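Bpsl1147 (Burkholderia pseudomallei, PDB 5A4N) probably binds DNA, as a small homodimeric protein of the PC4 transcriptional coactivator family. Local coordinates at residues A[36-41]-A[50-55]; A[9-14]-A[21-26]. All blocks are in the same frame, centred on the assembly; numbering follows the deposited sequence.

Contact 1: A[36-41]-A[50-55]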
ATOM      1  N   VAL A  36       5.017  -2.091   1.585  1.00 27.66           N
ATOM      2  CA  VAL A  36       4.095  -1.270   2.338  1.00 27.96           C
ATOM      3  C   VAL A  36       3.097  -2.220   3.008  1.00 27.75           C
ATOM      4  O   VAL A  36       2.370  -2.897   2.332  1.00 27.40           O
ATOM      5  CB  VAL A  36       3.358  -0.329   1.401  1.00 28.64           C
ATOM      6  CG1 VAL A  36       2.475   0.589   2.209  1.00 28.61           C
ATOM      7  CG2 VAL A  36       4.366   0.456   0.566  1.00 29.16           C
ATOM      8  N   ARG A  37       3.068  -2.286   4.323  1.00 29.49           N
ATOM      9  CA  ARG A  37       2.369  -3.385   4.979  1.00 31.30           C
ATOM     10  C   ARG A  37       1.712  -2.990   6.286  1.00 31.64           C
ATOM     11  O   ARG A  37       2.261  -2.223   7.074  1.00 30.94           O
ATOM     12  CB  ARG A  37       3.369  -4.521   5.220  1.00 32.40           C
ATOM     13  CG  ARG A  37       2.781  -5.885   5.586  1.00 35.41           C
ATOM     14  CD  ARG A  37       3.864  -6.961   5.520  1.00 36.85           C
ATOM     15  NE  ARG A  37       4.325  -7.027   4.146  1.00 37.53           N
ATOM     16  CZ  ARG A  37       3.743  -7.714   3.171  1.00 37.97           C
ATOM     17  NH1 ARG A  37       2.716  -8.515   3.398  1.00 40.55           N
ATOM     18  NH2 ARG A  37       4.238  -7.651   1.960  1.00 37.37           N
ATOM     19  N   LEU A  38       0.520  -3.528   6.512  1.00 31.81           N
ATOM     20  CA  LEU A  38      -0.121  -3.467   7.824  1.00 32.77           C
ATOM     21  C   LEU A  38       0.576  -4.385   8.853  1.00 32.75           C
ATOM     22  O   LEU A  38       0.755  -5.595   8.625  1.00 32.73           O
ATOM     23  CB  LEU A  38      -1.588  -3.833   7.673  1.00 34.77           C
ATOM     24  CG  LEU A  38      -2.472  -3.784   8.918  1.00 38.21           C
ATOM     25  CD1 LEU A  38      -2.662  -2.347   9.380  1.00 38.86           C
ATOM     26  CD2 LEU A  38      -3.806  -4.445   8.595  1.00 40.62           C
ATOM     27  N   VAL A  39       0.997  -3.807   9.966  1.00 33.76           N
ATOM     28  CA  VAL A  39       1.565  -4.560  11.068  1.00 37.52           C
ATOM     29  C   VAL A  39       0.689  -4.343  12.309  1.00 39.68           C
ATOM     30  O   VAL A  39       0.201  -3.237  12.547  1.00 39.99           O
ATOM     31  CB  VAL A  39       3.052  -4.215  11.304  1.00 40.36           C
ATOM     32  CG1 VAL A  39       3.827  -4.241   9.982  1.00 39.13           C
ATOM     33  CG2 VAL A  39       3.224  -2.890  11.996  1.00 41.85           C
ATOM     34  N   VAL A  40       0.426  -5.407  13.067  1.00 40.43           N
ATOM     35  CA  VAL A  40      -0.560  -5.354  14.136  1.00 42.31           C
ATOM     36  C   VAL A  40      -0.014  -6.042  15.391  1.00 45.49           C
ATOM     37  O   VAL A  40       0.765  -6.984  15.293  1.00 44.77           O
ATOM     38  CB  VAL A  40      -1.887  -6.002  13.693  1.00 43.46           C
ATOM     39  CG1 VAL A  40      -2.383  -5.390  12.393  1.00 42.31           C
ATOM     40  CG2 VAL A  40      -1.732  -7.485  13.498  1.00 45.86           C
ATOM     41  N   VAL A  41      -0.411  -5.589  16.566  1.00 46.41           N
ATOM     42  CA  VAL A  41       0.173  -6.160  17.779  1.00 49.59           C
ATOM     43  C   VAL A  41      -0.493  -7.494  17.966  1.00 51.14           C
ATOM     44  O   VAL A  41      -1.707  -7.568  17.813  1.00 48.85           O
ATOM     45  CB  VAL A  41      -0.005  -5.296  19.049  1.00 53.58           C
ATOM     46  CG1 VAL A  41       0.364  -3.846  18.788  1.00 51.17           C
ATOM     47  CG2 VAL A  41      -1.414  -5.406  19.646  1.00 56.79           C
ATOM     48  N   THR A  50       1.459  -8.545   8.746  1.00 41.07           N
ATOM     49  CA  THR A  50       0.338  -9.305   8.234  1.00 42.41           C
ATOM     50  C   THR A  50       0.532  -9.537   6.749  1.00 42.59           C
ATOM     51  O   THR A  50       1.473  -9.013   6.179  1.00 42.40           O
ATOM     52  CB  THR A  50      -0.987  -8.551   8.427  1.00 41.10           C
ATOM     53  OG1 THR A  50      -0.994  -7.362   7.625  1.00 41.59           O
ATOM     54  CG2 THR A  50      -1.172  -8.204   9.881  1.00 42.82           C
ATOM     55  N   ARG A  51      -0.370 -10.303   6.132  1.00 44.22           N
ATOM     56  CA  ARG A  51      -0.424 -10.493   4.668  1.00 45.48           C
ATOM     57  C   ARG A  51      -1.048  -9.329   3.935  1.00 42.31           C
ATOM     58  O   ARG A  51      -1.150  -9.411   2.721  1.00 42.77           O
ATOM     59  CB  ARG A  51      -1.309 -11.693   4.277  1.00 49.59           C
ATOM     60  CG  ARG A  51      -0.748 -13.088   4.539  1.00 56.38           C
ATOM     61  CD  ARG A  51      -1.637 -14.134   3.838  1.00 60.10           C
ATOM     62  NE  ARG A  51      -1.250 -15.515   4.104  1.00 67.60           N
ATOM     63  CZ  ARG A  51      -0.216 -16.153   3.545  1.00 68.78           C
ATOM     64  NH1 ARG A  51       0.580 -15.544   2.666  1.00 66.00           N
ATOM     65  NH2 ARG A  51       0.025 -17.419   3.873  1.00 72.01           N
ATOM     66  N   GLN A  52      -1.546  -8.306   4.644  1.00 38.93           N
ATOM     67  CA  GLN A  52      -2.149  -7.163   4.009  1.00 38.67           C
ATOM     68  C   GLN A  52      -1.046  -6.181   3.691  1.00 35.87           C
ATOM     69  O   GLN A  52      -0.710  -5.302   4.493  1.00 33.23           O
ATOM     70  CB  GLN A  52      -3.188  -6.552   4.910  1.00 41.53           C
ATOM     71  CG  GLN A  52      -4.270  -7.586   5.193  1.00 48.33           C
ATOM     72  CD  GLN A  52      -5.338  -7.067   6.103  1.00 51.71           C
ATOM     73  OE1 GLN A  52      -5.787  -7.772   7.005  1.00 57.25           O
ATOM     74  NE2 GLN A  52      -5.762  -5.836   5.870  1.00 52.05           N
ATOM     75  N   GLY A  53      -0.467  -6.355   2.514  1.00 33.56           N
ATOM     76  CA  GLY A  53       0.661  -5.537   2.127  1.00 33.51           C
ATOM     77  C   GLY A  53       0.978  -5.735   0.680  1.00 32.61           C
ATOM     78  O   GLY A  53       0.471  -6.659   0.033  1.00 32.84           O
ATOM     79  N   ILE A  54       1.822  -4.851   0.176  1.00 31.34           N
ATOM     80  CA  ILE A  54       2.116  -4.807  -1.231  1.00 32.62           C
ATOM     81  C   ILE A  54       3.606  -4.501  -1.460  1.00 30.77           C
ATOM     82  O   ILE A  54       4.233  -3.825  -0.634  1.00 28.60           O
ATOM     83  CB  ILE A  54       1.155  -3.831  -1.922  1.00 35.95           C
ATOM     84  CG1 ILE A  54       1.255  -3.967  -3.432  1.00 41.11           C
ATOM     85  CG2 ILE A  54       1.451  -2.382  -1.530  1.00 35.07           C
ATOM     86  CD1 ILE A  54       0.067  -3.358  -4.172  1.00 43.40           C
ATOM     87  N   SER A  55       4.167  -5.124  -2.507  1.00 30.10           N
ATOM     88  CA  SER A  55       5.554  -4.992  -2.913  1.00 30.23           C
ATOM     89  C   SER A  55       5.600  -4.119  -4.130  1.00 28.69           C
ATOM     90  O   SER A  55       4.992  -4.448  -5.148  1.00 30.19           O
ATOM     91  CB  SER A  55       6.157  -6.316  -3.352  1.00 33.83           C
ATOM     92  OG  SER A  55       6.080  -7.245  -2.330  1.00 37.97           O
TER
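Thr50 grips the carbonyl of Leu38 with two donors. Thr50 N lies 3.0 Å from Leu38 O, and Thr50 OG1 gives a shorter bond of 2.7 Å to the same oxygen. The hydroxyl comes in tilted from the carbonyl plane. It sits between the backbone N and the carbonyl carbon of Thr50 (chi1 66°), where it can also accept from Gln52 N, forming an ST turn. The chain turns a corner at Arg51. Beyond it, Leu38 N donates to Gln52 O at 3.0 Å. Val36 and Ile54 form an antiparallel hydrogen-bonded pair: Val36 N lies 2.9 Å from Ile54 O, and Ile54 N returns a bond to Val36 O.

Arg37 folds back over Gly53, its non-hydrogen-bonded partner. Its chain bends at chi3 (-63°), which lays one guanidinium face over Gly53 CA, off toward its rim. Arg37 NH1 then reaches a lone pair of Thr50 O at 3.1 Å, in both the guanidinium and the carbonyl planes. This bond ties up a carbonyl beside the corner. NH2 forms a salt bridge with Asp35. Leu38 and Gln52 run side by side, with CD2 against the amide, and Val40 CG2 meets Thr50 CG2 at 3.7 Å.

The contact joins strands 31-41 and 47-56 of a hairpin in the antiparallel sheet. Strand 19-28 flanks the other edge of 31-41. Val36 and Ile54 pack against Leu68 and Ile21 of the second subunit, respectively.

Contact 2: A[9-14]-A[21-26]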
ATOM      1  N   THR A   9      13.243  -0.806   7.971  1.00 40.80           N
ATOM      2  CA  THR A   9      12.088   0.067   8.089  1.00 40.54           C
ATOM      3  C   THR A   9      12.397   1.524   7.723  1.00 39.42           C
ATOM      4  O   THR A   9      13.327   2.120   8.272  1.00 41.36           O
ATOM      5  CB  THR A   9      11.505  -0.003   9.505  1.00 40.08           C
ATOM      6  OG1 THR A   9      11.066  -1.338   9.745  1.00 39.51           O
ATOM      7  CG2 THR A   9      10.317   0.892   9.620  1.00 38.33           C
ATOM      8  N   ILE A  10      11.635   2.075   6.779  1.00 33.99           N
ATOM      9  CA  ILE A  10      11.822   3.469   6.351  1.00 34.79           C
ATOM     10  C   ILE A  10      10.908   4.396   7.134  1.00 34.63           C
ATOM     11  O   ILE A  10      11.347   5.439   7.575  1.00 38.14           O
ATOM     12  CB  ILE A  10      11.570   3.654   4.836  1.00 34.88           C
ATOM     13  CG1 ILE A  10      12.464   2.740   3.986  1.00 37.82           C
ATOM     14  CG2 ILE A  10      11.693   5.123   4.399  1.00 34.96           C
ATOM     15  CD1 ILE A  10      13.952   2.973   4.176  1.00 43.05           C
ATOM     16  N   ALA A  11       9.633   4.040   7.248  1.00 32.28           N
ATOM     17  CA  ALA A  11       8.651   4.812   7.981  1.00 34.11           C
ATOM     18  C   ALA A  11       7.649   3.866   8.619  1.00 34.68           C
ATOM     19  O   ALA A  11       7.286   2.854   8.021  1.00 32.68           O
ATOM     20  CB  ALA A  11       7.926   5.745   7.021  1.00 33.88           C
ATOM     21  N   ASP A  12       7.208   4.211   9.826  1.00 36.20           N
ATOM     22  CA  ASP A  12       6.170   3.494  10.541  1.00 38.82           C
ATOM     23  C   ASP A  12       5.040   4.479  10.811  1.00 38.42           C
ATOM     24  O   ASP A  12       5.209   5.371  11.610  1.00 43.29           O
ATOM     25  CB  ASP A  12       6.733   3.007  11.886  1.00 47.21           C
ATOM     26  CG  ASP A  12       6.539   1.535  12.106  1.00 53.32           C
ATOM     27  OD1 ASP A  12       6.216   0.794  11.138  1.00 59.76           O
ATOM     28  OD2 ASP A  12       6.720   1.103  13.260  1.00 61.30           O
ATOM     29  N   VAL A  13       3.915   4.340  10.124  1.00 35.15           N
ATOM     30  CA  VAL A  13       2.794   5.270  10.250  1.00 35.38           C
ATOM     31  C   VAL A  13       1.759   4.651  11.195  1.00 36.56           C
ATOM     32  O   VAL A  13       1.157   3.633  10.867  1.00 36.51           O
ATOM     33  CB  VAL A  13       2.164   5.497   8.885  1.00 32.54           C
ATOM     34  CG1 VAL A  13       0.941   6.424   8.981  1.00 32.61           C
ATOM     35  CG2 VAL A  13       3.224   5.996   7.899  1.00 30.95           C
ATOM     36  N   GLN A  14       1.594   5.251  12.369  1.00 38.32           N
ATOM     37  CA  GLN A  14       0.687   4.752  13.413  1.00 40.68           C
ATOM     38  C   GLN A  14      -0.743   4.984  12.963  1.00 39.56           C
ATOM     39  O   GLN A  14      -1.163   6.112  12.721  1.00 39.64           O
ATOM     40  CB  GLN A  14       0.945   5.462  14.760  1.00 46.78           C
ATOM     41  CG  GLN A  14       0.433   4.740  16.031  1.00 55.49           C
ATOM     42  CD  GLN A  14       1.314   3.546  16.435  1.00 59.84           C
ATOM     43  OE1 GLN A  14       2.527   3.544  16.181  1.00 66.36           O
ATOM     44  NE2 GLN A  14       0.715   2.523  17.058  1.00 62.51           N
ATOM     45  N   ILE A  21       1.105   1.157   9.585  1.00 31.37           N
ATOM     46  CA  ILE A  21       1.520   0.861   8.245  1.00 29.52           C
ATOM     47  C   ILE A  21       3.006   1.025   8.236  1.00 29.43           C
ATOM     48  O   ILE A  21       3.510   2.093   8.531  1.00 30.70           O
ATOM     49  CB  ILE A  21       0.879   1.808   7.248  1.00 31.45           C
ATOM     50  CG1 ILE A  21      -0.623   1.627   7.333  1.00 34.07           C
ATOM     51  CG2 ILE A  21       1.348   1.491   5.837  1.00 29.43           C
ATOM     52  CD1 ILE A  21      -1.368   2.857   6.868  1.00 37.10           C
ATOM     53  N   ARG A  22       3.711  -0.043   7.913  1.00 28.44           N
ATOM     54  CA  ARG A  22       5.145  -0.029   7.845  1.00 29.98           C
ATOM     55  C   ARG A  22       5.600   0.002   6.390  1.00 28.01           C
ATOM     56  O   ARG A  22       5.153  -0.812   5.575  1.00 28.73           O
ATOM     57  CB  ARG A  22       5.656  -1.280   8.532  1.00 33.72           C
ATOM     58  CG  ARG A  22       7.171  -1.430   8.581  1.00 36.99           C
ATOM     59  CD  ARG A  22       7.552  -2.356   9.748  1.00 40.97           C
ATOM     60  NE  ARG A  22       7.196  -1.786  11.065  1.00 42.27           N
ATOM     61  CZ  ARG A  22       7.197  -2.470  12.221  1.00 46.33           C
ATOM     62  NH1 ARG A  22       7.527  -3.766  12.226  1.00 45.57           N
ATOM     63  NH2 ARG A  22       6.866  -1.873  13.366  1.00 46.82           N
ATOM     64  N   ILE A  23       6.450   0.973   6.071  1.00 26.49           N
ATOM     65  CA  ILE A  23       7.094   1.076   4.773  1.00 25.27           C
ATOM     66  C   ILE A  23       8.525   0.671   4.965  1.00 26.78           C
ATOM     67  O   ILE A  23       9.245   1.297   5.739  1.00 26.31           O
ATOM     68  CB  ILE A  23       7.027   2.506   4.224  1.00 25.37           C
ATOM     69  CG1 ILE A  23       5.568   2.893   4.077  1.00 25.38           C
ATOM     70  CG2 ILE A  23       7.754   2.583   2.878  1.00 25.54           C
ATOM     71  CD1 ILE A  23       5.335   4.323   3.873  1.00 26.09           C
ATOM     72  N   SER A  24       8.936  -0.389   4.285  1.00 28.07           N
ATOM     73  CA  SER A  24      10.289  -0.915   4.437  1.00 30.54           C
ATOM     74  C   SER A  24      10.966  -1.216   3.082  1.00 30.63           C
ATOM     75  O   SER A  24      10.299  -1.301   2.054  1.00 29.86           O
ATOM     76  CB  SER A  24      10.199  -2.180   5.308  1.00 32.57           C
ATOM     77  OG  SER A  24       9.495  -3.148   4.584  1.00 36.92           O
ATOM     78  N   HIS A  25      12.294  -1.273   3.060  1.00 32.31           N
ATOM     79  CA  HIS A  25      13.016  -1.862   1.940  1.00 33.27           C
ATOM     80  C   HIS A  25      13.197  -3.320   2.243  1.00 34.70           C
ATOM     81  O   HIS A  25      13.715  -3.653   3.304  1.00 35.10           O
ATOM     82  CB  HIS A  25      14.411  -1.322   1.798  1.00 35.07           C
ATOM     83  CG  HIS A  25      14.475   0.036   1.212  1.00 34.72           C
ATOM     84  ND1 HIS A  25      15.315   1.006   1.698  1.00 37.02           N
ATOM     85  CD2 HIS A  25      13.822   0.594   0.166  1.00 35.78           C
ATOM     86  CE1 HIS A  25      15.182   2.108   0.979  1.00 34.69           C
ATOM     87  NE2 HIS A  25      14.279   1.886   0.048  1.00 34.50           N
ATOM     88  N   ARG A  26      12.789  -4.164   1.312  1.00 34.94           N
ATOM     89  CA  ARG A  26      12.945  -5.598   1.416  1.00 36.27           C
ATOM     90  C   ARG A  26      13.638  -6.092   0.146  1.00 34.29           C
ATOM     91  O   ARG A  26      13.084  -6.012  -0.940  1.00 32.89           O
ATOM     92  CB  ARG A  26      11.592  -6.293   1.516  1.00 41.34           C
ATOM     93  CG  ARG A  26      10.836  -6.132   2.815  1.00 48.63           C
ATOM     94  CD  ARG A  26      10.377  -7.477   3.392  1.00 56.49           C
ATOM     95  NE  ARG A  26       9.684  -8.374   2.447  1.00 62.29           N
ATOM     96  CZ  ARG A  26       8.378  -8.686   2.466  1.00 67.05           C
ATOM     97  NH1 ARG A  26       7.546  -8.178   3.382  1.00 71.08           N
ATOM     98  NH2 ARG A  26       7.887  -9.522   1.549  1.00 66.09           N
TER
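Asp12 and Arg22 form a two-pronged salt bridge. The guanidinium meets the carboxylate side-on: Arg22 NE lies 2.8 Å from Asp12 OD1, and Arg22 NH2 lies 3.0 Å from Asp12 OD2. NH2 uses the syn lone pair of OD2; NE meets OD1 on the syn side but out of the carboxylate plane. Both oxygens lie near the guanidinium plane, but the two flat groups are turned 31° apart. The bend of Arg22 at chi3 (-64°) brings NE and NH2 to the acid. OD2 has a second cationic partner in Arg20, which probably helps keep Asp12 ionised.

Ile10 N and Ala11 N both donate to Ile23 O, at 2.7 Å and 3.2 Å, which makes a classic beta bulge. Ala11 O accepts from Ile23 N, and Val13 and Ile21 exchange bonds in both directions. The register shifts by one residue at the bulge, and Thr9 pairs with Ser24 beyond it.

Thr9 crosses the Arg22 chain, with OG1 against CD. Ile10 lies over one face of the His25 ring in a CH-pi contact, with Ile10 CG1 4.2 Å from the ring centroid. His25 NE2 is held by Ala71 O of the second subunit. Ala11, Val13, Ile21 and Ile23 share the opposite sheet face from the salt bridge.

Strands 8-14 and 19-28 form this hairpin, with 8-14 as an edge strand of the chain's sheet, and strand 31-41 flanks 19-28. Leu70 and Gly67, in helix 58-70 of the second subunit, pack against Ile10 and Ala11.

In the fold
From the N terminus, strand 8-14 turns back into strand 19-28, and contact 2 closes this first hairpin. The chain then turns into strand 31-41. Contact 1 closes the next loop, where 31-41 meets 47-56. The two contacts follow in series and neither encloses the other. Each ties one pair of neighbouring strands; the two hairpins meet where 19-28 lies beside 31-41, so the strands follow the chain order across the sheet. There the contacts touch: Arg37 O probably accepts a hydrogen bond from Arg22 N, and Val36 packs on Ile21. Helix 58-70 follows the last strand. Both contacts also meet the second subunit, so the sheet helps form the dimer.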